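Local coordinates for protein glycoside hydrolase family 31 (PDB 5X3I) that hydrolyses the alpha-1,3-glucosidic linkages of the cyclic tetrasaccharide cyclobis-(1-6)-alpha-nigerosyl, releasing isomaltose during intracellular breakdown of this starch-derived sugar, at residues 239-244 / 268-273; 245-250 / 258-263. The protein carries 1 engineered substitution. All blocks are in the same frame, centred on the assembly; numbering follows the deposited sequence.

Contact 1: residues 239-244 / 268-273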
loop_
_atom_site.group_PDB
_atom_site.type_symbol
_atom_site.label_atom_id
_atom_site.label_comp_id
_atom_site.label_asym_id
_atom_site.label_seq_id
_atom_site.Cartn_x
_atom_site.Cartn_y
_atom_site.Cartn_z
ATOM N N PHE A 239 16.434 -3.007 13.408
ATOM C CA PHE A 239 16.574 -4.358 12.886
ATOM C C PHE A 239 15.802 -4.540 11.586
ATOM O O PHE A 239 14.790 -3.901 11.361
ATOM C CB PHE A 239 16.078 -5.384 13.912
ATOM C CG PHE A 239 14.594 -5.322 14.156
ATOM C CD1 PHE A 239 13.723 -6.124 13.438
ATOM C CD2 PHE A 239 14.073 -4.448 15.089
ATOM C CE1 PHE A 239 12.365 -6.057 13.655
ATOM C CE2 PHE A 239 12.715 -4.376 15.306
ATOM C CZ PHE A 239 11.860 -5.184 14.586
ATOM N N HIS A 240 16.291 -5.441 10.753
ATOM C CA HIS A 240 15.584 -5.875 9.566
ATOM C C HIS A 240 15.610 -7.393 9.510
ATOM O O HIS A 240 16.673 -7.991 9.428
ATOM C CB HIS A 240 16.222 -5.278 8.310
ATOM C CG HIS A 240 15.737 -5.878 7.033
ATOM N ND1 HIS A 240 16.552 -6.045 5.934
ATOM C CD2 HIS A 240 14.518 -6.332 6.663
ATOM C CE1 HIS A 240 15.862 -6.588 4.952
ATOM N NE2 HIS A 240 14.621 -6.767 5.367
ATOM N N VAL A 241 14.443 -8.015 9.549
ATOM C CA VAL A 241 14.381 -9.454 9.356
ATOM C C VAL A 241 14.500 -9.706 7.868
ATOM O O VAL A 241 13.648 -9.232 7.106
ATOM C CB VAL A 241 13.075 -10.048 9.875
ATOM C CG1 VAL A 241 13.118 -11.560 9.797
ATOM C CG2 VAL A 241 12.797 -9.569 11.296
ATOM N N ARG A 242 15.499 -10.456 7.410
ATOM C CA ARG A 242 15.598 -10.474 5.974
ATOM C C ARG A 242 14.792 -11.640 5.445
ATOM O O ARG A 242 15.300 -12.726 5.227
ATOM C CB ARG A 242 17.066 -10.624 5.549
ATOM C CG ARG A 242 18.004 -9.564 6.100
ATOM C CD ARG A 242 19.464 -9.925 5.885
ATOM N NE ARG A 242 20.330 -8.773 6.126
ATOM C CZ ARG A 242 21.647 -8.838 6.288
ATOM N NH1 ARG A 242 22.262 -10.015 6.250
ATOM N NH2 ARG A 242 22.350 -7.730 6.493
ATOM N N THR A 243 13.574 -11.318 5.048
ATOM C CA THR A 243 12.687 -12.257 4.401
ATOM C C THR A 243 11.611 -11.448 3.698
ATOM O O THR A 243 11.280 -10.352 4.148
ATOM C CB THR A 243 12.044 -13.218 5.420
ATOM O OG1 THR A 243 11.222 -14.165 4.742
ATOM C CG2 THR A 243 11.204 -12.453 6.416
ATOM N N SER A 244 11.029 -12.001 2.644
ATOM C CA SER A 244 9.764 -11.497 2.132
ATOM C C SER A 244 8.581 -12.371 2.582
ATOM O O SER A 244 7.450 -12.136 2.182
ATOM C CB SER A 244 9.801 -11.345 0.615
ATOM O OG SER A 244 10.224 -12.514 -0.034
ATOM N N VAL A 268 16.863 -17.904 10.143
ATOM C CA VAL A 268 16.413 -16.522 10.135
ATOM C C VAL A 268 17.627 -15.601 10.165
ATOM O O VAL A 268 18.399 -15.598 11.125
ATOM C CB VAL A 268 15.487 -16.203 11.312
ATOM C CG1 VAL A 268 15.196 -14.724 11.360
ATOM C CG2 VAL A 268 14.188 -16.985 11.194
ATOM N N ASP A 269 17.807 -14.847 9.088
ATOM C CA ASP A 269 18.892 -13.882 9.005
ATOM C C ASP A 269 18.399 -12.522 9.465
ATOM O O ASP A 269 17.490 -11.945 8.873
ATOM C CB ASP A 269 19.447 -13.794 7.584
ATOM C CG ASP A 269 20.232 -15.026 7.183
ATOM O OD1 ASP A 269 19.722 -15.812 6.356
ATOM O OD2 ASP A 269 21.362 -15.209 7.690
ATOM N N LEU A 270 19.009 -12.015 10.524
ATOM C CA LEU A 270 18.567 -10.782 11.144
ATOM C C LEU A 270 19.668 -9.735 11.090
ATOM O O LEU A 270 20.775 -9.972 11.569
ATOM C CB LEU A 270 18.140 -11.042 12.587
ATOM C CG LEU A 270 17.696 -9.844 13.423
ATOM C CD1 LEU A 270 16.333 -9.360 12.980
ATOM C CD2 LEU A 270 17.708 -10.169 14.913
ATOM N N ALA A 271 19.373 -8.587 10.484
ATOM C CA ALA A 271 20.341 -7.500 10.423
ATOM C C ALA A 271 20.100 -6.538 11.570
ATOM O O ALA A 271 18.964 -6.193 11.873
ATOM C CB ALA A 271 20.268 -6.770 9.074
ATOM N N ILE A 272 21.178 -6.133 12.225
ATOM C CA ILE A 272 21.112 -5.144 13.288
ATOM C C ILE A 272 21.849 -3.885 12.852
ATOM O O ILE A 272 22.969 -3.967 12.372
ATOM C CB ILE A 272 21.731 -5.669 14.593
ATOM C CG1 ILE A 272 20.997 -6.926 15.058
ATOM C CG2 ILE A 272 21.679 -4.604 15.676
ATOM C CD1 ILE A 272 19.555 -6.687 15.396
ATOM N N TYR A 273 21.220 -2.726 13.008
ATOM C CA TYR A 273 21.872 -1.469 12.642
ATOM C C TYR A 273 22.026 -0.607 13.877
ATOM O O TYR A 273 21.099 -0.490 14.666
ATOM C CB TYR A 273 21.076 -0.713 11.569
ATOM C CG TYR A 273 20.590 -1.574 10.428
ATOM C CD1 TYR A 273 21.468 -2.064 9.483
ATOM C CD2 TYR A 273 19.252 -1.886 10.295
ATOM C CE1 TYR A 273 21.024 -2.844 8.434
ATOM C CE2 TYR A 273 18.801 -2.664 9.252
ATOM C CZ TYR A 273 19.692 -3.140 8.328
ATOM O OH TYR A 273 19.247 -3.924 7.298
HETATM O O HOH W 1 16.098 -14.858 6.900
#
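His240 and Ala271 form the antiparallel hydrogen-bonded pair of this contact: His240 N to Ala271 O and Ala271 N to His240 O both measure 3.0 Å, the second nearly straight at 171° at the hydrogen. Two residues on, past the non-hydrogen-bonded pair of Val241 and Leu270, Arg242 N reaches Asp269 O at 2.9 Å, and a water then bridges Arg242 O and Asp269 N, continuing the ladder where direct pairing stops. On the His240 face, the Arg242 chain runs extended from CG to NE and carries its guanidinium across Ala271, with NH2 3.5 Å from Ala271 CB. Tyr273 lies alongside His240, pointing the same way; its OH lies near the imidazole plane at the ring's edge, 3.7 Å from His240 ND1, a contact and not a hydrogen bond. On the other face, Leu270 CD1 meets Val241 CG2 at 3.9 Å, crossing it at a slant, while Ile272 CD1 touches Phe239 CB at 4.0 Å. The Phe239 ring, turned off the strand pair by a chi1 of 67°, packs on Leu178 and Leu256 of the facing sheet. Helix 277-288 covers the opposite face, where Glu287 takes a salt bridge from Arg242 NE and a hydrogen bond from Tyr273 OH. The chemistry is thus two-sided: apolar toward the facing sheet, mixed toward the helix, where Phe284 meets the His240 ring edge-to-face and one carboxylate ties residues of both segments, probably offsetting the arginine's charge.

Contact 2: residues 245-250 / 258-263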
loop_
_atom_site.group_PDB
_atom_site.type_symbol
_atom_site.label_atom_id
_atom_site.label_comp_id
_atom_site.label_asym_id
_atom_site.label_seq_id
_atom_site.Cartn_x
_atom_site.Cartn_y
_atom_site.Cartn_z
ATOM N N ARG A 245 8.852 -13.398 3.384
ATOM C CA ARG A 245 7.773 -14.203 3.959
ATOM C C ARG A 245 7.067 -13.417 5.063
ATOM O O ARG A 245 7.592 -12.443 5.563
ATOM C CB ARG A 245 8.297 -15.545 4.498
ATOM C CG ARG A 245 8.805 -16.470 3.412
ATOM C CD ARG A 245 9.158 -17.875 3.908
ATOM N NE ARG A 245 9.681 -18.657 2.797
ATOM C CZ ARG A 245 10.960 -18.695 2.452
ATOM N NH1 ARG A 245 11.861 -18.029 3.157
ATOM N NH2 ARG A 245 11.341 -19.417 1.416
ATOM N N ARG A 246 5.859 -13.837 5.415
ATOM C CA ARG A 246 5.102 -13.200 6.481
ATOM C C ARG A 246 5.874 -13.204 7.804
ATOM O O ARG A 246 6.587 -14.160 8.121
ATOM C CB ARG A 246 3.745 -13.894 6.640
ATOM C CG ARG A 246 2.717 -13.141 7.483
ATOM C CD ARG A 246 1.299 -13.650 7.201
ATOM N NE ARG A 246 0.269 -12.888 7.897
ATOM C CZ ARG A 246 -1.035 -13.133 7.800
ATOM N NH1 ARG A 246 -1.472 -14.129 7.034
ATOM N NH2 ARG A 246 -1.903 -12.385 8.468
ATOM N N THR A 247 5.742 -12.111 8.548
ATOM C CA THR A 247 6.290 -11.981 9.895
ATOM C C THR A 247 5.251 -11.359 10.815
ATOM O O THR A 247 4.407 -10.587 10.356
ATOM C CB THR A 247 7.551 -11.101 9.937
ATOM O OG1 THR A 247 7.242 -9.801 9.408
ATOM C CG2 THR A 247 8.686 -11.726 9.150
ATOM N N TRP A 248 5.338 -11.670 12.106
ATOM C CA TRP A 248 4.391 -11.192 13.120
ATOM C C TRP A 248 5.124 -10.555 14.298
ATOM O O TRP A 248 6.231 -10.946 14.637
ATOM C CB TRP A 248 3.517 -12.328 13.648
ATOM C CG TRP A 248 2.612 -13.005 12.671
ATOM C CD1 TRP A 248 1.280 -12.779 12.494
ATOM C CD2 TRP A 248 2.960 -14.059 11.776
ATOM N NE1 TRP A 248 0.785 -13.613 11.528
ATOM C CE2 TRP A 248 1.796 -14.411 11.074
ATOM C CE3 TRP A 248 4.144 -14.742 11.500
ATOM C CZ2 TRP A 248 1.784 -15.410 10.110
ATOM C CZ3 TRP A 248 4.126 -15.729 10.542
ATOM C CH2 TRP A 248 2.956 -16.055 9.861
ATOM N N TYR A 249 4.491 -9.587 14.937
ATOM C CA TYR A 249 5.149 -8.822 15.982
ATOM C C TYR A 249 4.228 -8.598 17.164
ATOM O O TYR A 249 3.036 -8.348 16.994
ATOM C CB TYR A 249 5.637 -7.479 15.425
ATOM C CG TYR A 249 6.558 -7.655 14.253
ATOM C CD1 TYR A 249 6.059 -7.745 12.965
ATOM C CD2 TYR A 249 7.922 -7.767 14.435
ATOM C CE1 TYR A 249 6.890 -7.925 11.895
ATOM C CE2 TYR A 249 8.764 -7.949 13.370
ATOM C CZ TYR A 249 8.240 -8.020 12.098
ATOM O OH TYR A 249 9.069 -8.223 11.033
ATOM N N SER A 250 4.780 -8.724 18.364
ATOM C CA SER A 250 4.064 -8.336 19.567
ATOM C C SER A 250 5.049 -7.880 20.625
ATOM O O SER A 250 6.146 -8.413 20.744
ATOM C CB SER A 250 3.206 -9.489 20.097
ATOM O OG SER A 250 4.031 -10.560 20.500
ATOM N N VAL A 258 9.270 -11.615 17.898
ATOM C CA VAL A 258 9.233 -11.673 16.439
ATOM C C VAL A 258 9.032 -13.097 15.933
ATOM O O VAL A 258 9.825 -13.983 16.236
ATOM C CB VAL A 258 10.534 -11.107 15.818
ATOM C CG1 VAL A 258 10.470 -11.158 14.298
ATOM C CG2 VAL A 258 10.781 -9.686 16.287
ATOM N N GLU A 259 7.975 -13.304 15.155
ATOM C CA GLU A 259 7.672 -14.605 14.570
ATOM C C GLU A 259 7.833 -14.532 13.054
ATOM O O GLU A 259 7.386 -13.573 12.417
ATOM C CB GLU A 259 6.254 -15.050 14.949
ATOM C CG GLU A 259 5.944 -16.513 14.697
ATOM C CD GLU A 259 4.636 -16.959 15.340
ATOM O OE1 GLU A 259 4.296 -16.469 16.433
ATOM O OE2 GLU A 259 3.932 -17.791 14.743
ATOM N N VAL A 260 8.459 -15.557 12.493
ATOM C CA VAL A 260 8.872 -15.576 11.102
ATOM C C VAL A 260 8.476 -16.850 10.351
ATOM O O VAL A 260 8.898 -17.943 10.716
ATOM C CB VAL A 260 10.398 -15.429 10.996
ATOM C CG1 VAL A 260 10.828 -15.474 9.552
ATOM C CG2 VAL A 260 10.854 -14.152 11.673
ATOM N N ALA A 261 7.687 -16.706 9.290
ATOM C CA ALA A 261 7.387 -17.832 8.414
ATOM C C ALA A 261 8.649 -18.264 7.681
ATOM O O ALA A 261 9.444 -17.425 7.267
ATOM C CB ALA A 261 6.296 -17.474 7.426
ATOM N N LEU A 262 8.827 -19.574 7.530
ATOM C CA LEU A 262 10.041 -20.129 6.942
ATOM C C LEU A 262 9.762 -20.878 5.652
ATOM O O LEU A 262 8.654 -21.345 5.420
ATOM C CB LEU A 262 10.738 -21.078 7.930
ATOM C CG LEU A 262 11.252 -20.489 9.241
ATOM C CD1 LEU A 262 11.648 -21.597 10.211
ATOM C CD2 LEU A 262 12.432 -19.579 8.972
ATOM N N GLY A 263 10.786 -20.974 4.815
ATOM C CA GLY A 263 10.777 -21.873 3.681
ATOM C C GLY A 263 11.442 -23.185 4.073
ATOM O O GLY A 263 11.344 -23.609 5.215
HETATM O O HOH W 2 11.664 -16.630 5.835
#
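Strands 247-250 and 258-261 run antiparallel, 169° between their directions and 4.7 Å apart at closest approach, with Trp248 and Glu259 as the hydrogen-bonded pair: Trp248 N to Glu259 O is 2.8 Å and Glu259 N to Trp248 O 3.0 Å. Ala261 N adds a third bond, to Arg246 O. The Trp248 indole meets the partner strand by its benzo rim, CZ3 lying 4.2 Å from Ala261 CB and Ala261 N near the ring plane; Arg246 CG sits over one indole face, 3.6 Å above it. Beside the indole, the extended Glu259 side chain carries its carboxylate on to salt bridges with Arg175 and Arg173. On the other face of the sheet, Tyr249 CE2 approaches Val258 CG1 at 3.8 Å, and Tyr249 OH donates to Thr247 OG1 at 2.9 Å. A chi1 of 58° puts that OG1 between the backbone N and carbonyl carbon, leaving CG2 beside Val260. Beyond the strand ends, Arg245 stretches along the backbone of residues 261-263. Gly263 N lies 3.2 Å above the centre of its guanidinium plane, a flat-on contact rather than a bond. A water in that plane links Arg245 NH1 to Ala261 O, and NE forms a salt bridge with Asp490. Replacing Arg245 by alanine removes the guanidinium, which is likely to leave Asp490 without this charged mate, take from the water its donor at NH1 and open a gap over Gly263 N. The pairing is that of a beta hairpin, strands 247-252 and 255-261, within the antiparallel sheet of the galactose mutarotase-like beta domain that precedes the catalytic TIM barrel in family 31 glycosidases.

Overall arrangement
Contact 2 is nested in the loop closed by contact 1, with centres 11 Å apart. They are antiparallel pairings in two different sheets that pack face to face: Val241 CG1 meets Val260 CG2 at 3.9 Å, and Val268 CG2 meets Val260 CG1 at 4.0 Å. Contact 1 is the more buried, with six of ten touching residues buried against four of eleven in contact 2. Each turns an aliphatic or aromatic face to the shared interior, but the outer faces differ: helix 277-288 covers that of contact 1, whereas contact 2 bears partly exposed Trp248 together with Arg246 and Glu259, whose salt bridges go to strands 202-205 and 170-179 respectively. Both lie away from the annotated active-site residues.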